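PDB 3HQX: UPF0345 protein ACIAD0356 from Acinetobacter sp. ADP1, which probably catalyses the reversible phosphorolysis of diverse purine and pyrimidine nucleosides to free base and ribose 1-phosphate. Local coordinates for residues A[13-18]-A[30-35]. Residues are numbered along the deposited sequence; the frame is centred on the assembly and turned at random.
Sequences TVIKKS and TVQFED
The flat amide of Gln32 is crossed obliquely by two side chains: Ile15 CD1 lies above its plane, off-centre, 4.3 Å from Gln32 CD, and the Thr13 CG2 methyl approaches close to that plane. Thr13 places that methyl there by setting CG2 anti to its backbone N, which leaves OG1 to hydrogen-bond Asp10 of the second subunit; threonine thus serves two neighbours. On the same face of the sheet, Ile15 and Thr30 lie side by side, CG1 to CB 4.1 Å. Their beta-branched side chains suit extended backbone. The other face carries Val14 and Val31, a non-hydrogen-bonded pair whose compact branches meet at 4.3 Å between the CG2 atoms.

Thr13 and Gln32 form an antiparallel hydrogen-bonded pair, with Thr13 N to Gln32 O at 2.9 Å and nearly straight (175°), and Gln32 N to Thr13 O at 2.8 Å. Ile15 N donates to Thr30 O, but the return bond is replaced by a water that accepts from Thr30 N and donates to Ile15 O and Lys17 O, bridging the strands where they part.

This is the open end of the hairpin 12-21/26-32. Strand 38-44 continues the sheet beyond Val31, which touches Leu41, and across the dimer interface Val14 and Ile15 pair with an antiparallel strand of the second subunit.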
ATOM      1  N   THR A  13     -13.302  -5.442  -5.510  1.00  5.25           N
ATOM      2  CA  THR A  13     -12.918  -6.123  -4.293  1.00  5.47           C
ATOM      3  C   THR A  13     -11.456  -5.841  -4.063  1.00  5.31           C
ATOM      4  O   THR A  13     -10.617  -5.874  -5.003  1.00  6.85           O
ATOM      5  CB  THR A  13     -13.147  -7.644  -4.406  1.00  6.24           C
ATOM      6  OG1 THR A  13     -14.559  -7.905  -4.377  1.00  9.74           O
ATOM      7  CG2 THR A  13     -12.520  -8.415  -3.238  1.00  6.44           C
ATOM      8  N   VAL A  14     -11.097  -5.550  -2.815  1.00  6.17           N
ATOM      9  CA  VAL A  14      -9.716  -5.353  -2.474  1.00  7.63           C
ATOM     10  C   VAL A  14      -9.383  -6.326  -1.345  1.00  8.29           C
ATOM     11  O   VAL A  14     -10.078  -6.357  -0.319  1.00  8.82           O
ATOM     12  CB  VAL A  14      -9.395  -3.907  -2.037  1.00  8.37           C
ATOM     13  CG1 VAL A  14      -7.890  -3.777  -1.708  1.00  9.08           C
ATOM     14  CG2 VAL A  14      -9.812  -2.956  -3.106  1.00 11.49           C
ATOM     15  N   ILE A  15      -8.314  -7.085  -1.531  1.00  6.52           N
ATOM     16  CA  ILE A  15      -7.832  -8.009  -0.483  1.00  7.81           C
ATOM     17  C   ILE A  15      -7.043  -7.201   0.541  1.00  8.09           C
ATOM     18  O   ILE A  15      -6.117  -6.433   0.202  1.00  9.24           O
ATOM     19  CB  ILE A  15      -7.000  -9.176  -1.065  1.00  8.41           C
ATOM     20  CG1 ILE A  15      -7.803  -9.865  -2.155  1.00 12.24           C
ATOM     21  CG2 ILE A  15      -6.479 -10.091   0.047  1.00  9.98           C
ATOM     22  CD1 ILE A  15      -9.060 -10.442  -1.754  1.00 12.82           C
ATOM     23  N   LYS A  16      -7.393  -7.363   1.809  1.00  8.30           N
ATOM     24  CA  LYS A  16      -6.794  -6.483   2.853  1.00  8.27           C
ATOM     25  C   LYS A  16      -5.288  -6.715   3.082  1.00  8.58           C
ATOM     26  O   LYS A  16      -4.531  -5.761   3.270  1.00  9.02           O
ATOM     27  CB  LYS A  16      -7.570  -6.656   4.141  1.00  8.27           C
ATOM     28  CG  LYS A  16      -9.029  -6.200   4.049  1.00  7.83           C
ATOM     29  CD  LYS A  16      -9.760  -6.384   5.319  1.00 10.01           C
ATOM     30  CE  LYS A  16     -11.249  -6.174   5.214  1.00  9.39           C
ATOM     31  NZ  LYS A  16     -12.034  -6.400   6.487  1.00  8.94           N
ATOM     32  N   LYS A  17      -4.852  -7.968   3.132  1.00  7.47           N
ATOM     33  CA  LYS A  17      -3.449  -8.257   3.403  1.00  6.92           C
ATOM     34  C   LYS A  17      -2.555  -7.842   2.243  1.00  7.46           C
ATOM     35  O   LYS A  17      -2.730  -8.329   1.086  1.00  8.42           O
ATOM     36  CB  LYS A  17      -3.260  -9.736   3.764  1.00  6.43           C
ATOM     37  CG  LYS A  17      -1.862 -10.194   3.940  1.00  4.91           C
ATOM     38  CD  LYS A  17      -1.267  -9.689   5.316  1.00  6.78           C
ATOM     39  CE  LYS A  17       0.244  -9.798   5.383  1.00  6.25           C
ATOM     40  NZ  LYS A  17       0.974  -8.641   4.720  1.00  6.66           N
ATOM     41  N   SER A  18      -1.582  -6.987   2.550  1.00  6.96           N
ATOM     42  CA  SER A  18      -0.608  -6.529   1.539  1.00  7.62           C
ATOM     43  C   SER A  18       0.395  -7.604   1.195  1.00  6.91           C
ATOM     44  O   SER A  18       0.565  -8.587   1.939  1.00  6.77           O
ATOM     45  CB  SER A  18       0.138  -5.306   2.058  1.00  6.78           C
ATOM     46  OG  SER A  18       0.935  -5.676   3.150  1.00  7.94           O
ATOM     47  N   THR A  30      -3.962  -6.645  -3.943  1.00  4.56           N
ATOM     48  CA  THR A  30      -4.712  -7.217  -5.041  1.00  5.08           C
ATOM     49  C   THR A  30      -6.062  -6.580  -5.115  1.00  5.52           C
ATOM     50  O   THR A  30      -6.781  -6.500  -4.140  1.00  5.42           O
ATOM     51  CB  THR A  30      -4.888  -8.705  -4.862  1.00  5.41           C
ATOM     52  OG1 THR A  30      -3.579  -9.298  -4.841  1.00  6.64           O
ATOM     53  CG2 THR A  30      -5.703  -9.312  -6.007  1.00  5.17           C
ATOM     54  N   VAL A  31      -6.436  -6.224  -6.350  1.00  6.84           N
ATOM     55  CA  VAL A  31      -7.755  -5.645  -6.676  1.00  6.73           C
ATOM     56  C   VAL A  31      -8.444  -6.568  -7.715  1.00  7.52           C
ATOM     57  O   VAL A  31      -7.827  -6.950  -8.694  1.00  8.00           O
ATOM     58  CB  VAL A  31      -7.600  -4.242  -7.277  1.00  8.15           C
ATOM     59  CG1 VAL A  31      -8.926  -3.694  -7.681  1.00  8.88           C
ATOM     60  CG2 VAL A  31      -6.917  -3.306  -6.281  1.00  6.04           C
ATOM     61  N   GLN A  32      -9.676  -6.955  -7.439  1.00  5.78           N
ATOM     62  CA  GLN A  32     -10.433  -7.891  -8.285  1.00  7.45           C
ATOM     63  C   GLN A  32     -11.696  -7.222  -8.787  1.00  6.47           C
ATOM     64  O   GLN A  32     -12.439  -6.558  -8.057  1.00  6.05           O
ATOM     65  CB  GLN A  32     -10.816  -9.154  -7.518  1.00  7.39           C
ATOM     66  CG  GLN A  32      -9.579  -9.864  -7.042  1.00 12.04           C
ATOM     67  CD  GLN A  32      -9.789 -10.957  -6.001  1.00 19.84           C
ATOM     68  OE1 GLN A  32     -10.599 -10.843  -5.060  1.00 23.06           O
ATOM     69  NE2 GLN A  32      -8.997 -12.035  -6.144  1.00 23.04           N
ATOM     70  N   PHE A  33     -11.922  -7.378 -10.077  1.00  6.40           N
ATOM     71  CA  PHE A  33     -12.991  -6.696 -10.768  1.00  5.98           C
ATOM     72  C   PHE A  33     -14.223  -7.602 -10.939  1.00  6.34           C
ATOM     73  O   PHE A  33     -14.124  -8.807 -10.728  1.00  5.72           O
ATOM     74  CB  PHE A  33     -12.451  -6.158 -12.125  1.00  6.59           C
ATOM     75  CG  PHE A  33     -11.425  -5.089 -11.959  1.00  6.15           C
ATOM     76  CD1 PHE A  33     -11.800  -3.788 -12.041  1.00  9.75           C
ATOM     77  CD2 PHE A  33     -10.142  -5.384 -11.591  1.00 10.08           C
ATOM     78  CE1 PHE A  33     -10.927  -2.827 -11.814  1.00  7.66           C
ATOM     79  CE2 PHE A  33      -9.254  -4.391 -11.360  1.00 11.48           C
ATOM     80  CZ  PHE A  33      -9.659  -3.114 -11.503  1.00  7.54           C
ATOM     81  N   GLU A  34     -15.383  -6.998 -11.247  1.00  5.80           N
ATOM     82  CA  GLU A  34     -16.653  -7.660 -11.378  1.00  6.81           C
ATOM     83  C   GLU A  34     -16.628  -8.775 -12.426  1.00  5.09           C
ATOM     84  O   GLU A  34     -17.309  -9.760 -12.261  1.00  5.52           O
ATOM     85  CB  GLU A  34     -17.795  -6.671 -11.686  1.00  8.31           C
ATOM     86  CG  GLU A  34     -18.297  -5.919 -10.421  1.00 13.30           C
ATOM     87  CD  GLU A  34     -19.490  -4.976 -10.677  1.00 19.00           C
ATOM     88  OE1 GLU A  34     -19.903  -4.776 -11.856  1.00 21.42           O
ATOM     89  OE2 GLU A  34     -20.018  -4.425  -9.676  1.00 24.80           O
ATOM     90  N   ASP A  35     -15.780  -8.612 -13.419  1.00  7.12           N
ATOM     91  CA  ASP A  35     -15.632  -9.605 -14.492  1.00  6.98           C
ATOM     92  C   ASP A  35     -14.649 -10.728 -14.143  1.00  7.29           C
ATOM     93  O   ASP A  35     -14.399 -11.615 -14.992  1.00  6.97           O
ATOM     94  CB  ASP A  35     -15.219  -8.938 -15.820  1.00  8.25           C
ATOM     95  CG  ASP A  35     -13.800  -8.364 -15.810  1.00  8.09           C
ATOM     96  OD1 ASP A  35     -13.102  -8.424 -14.786  1.00  7.36           O
ATOM     97  OD2 ASP A  35     -13.387  -7.822 -16.849  1.00 10.68           O
TER
HETATM   98  O   HOH W   1      -3.858  -7.686  -1.191  1.00 10.45           O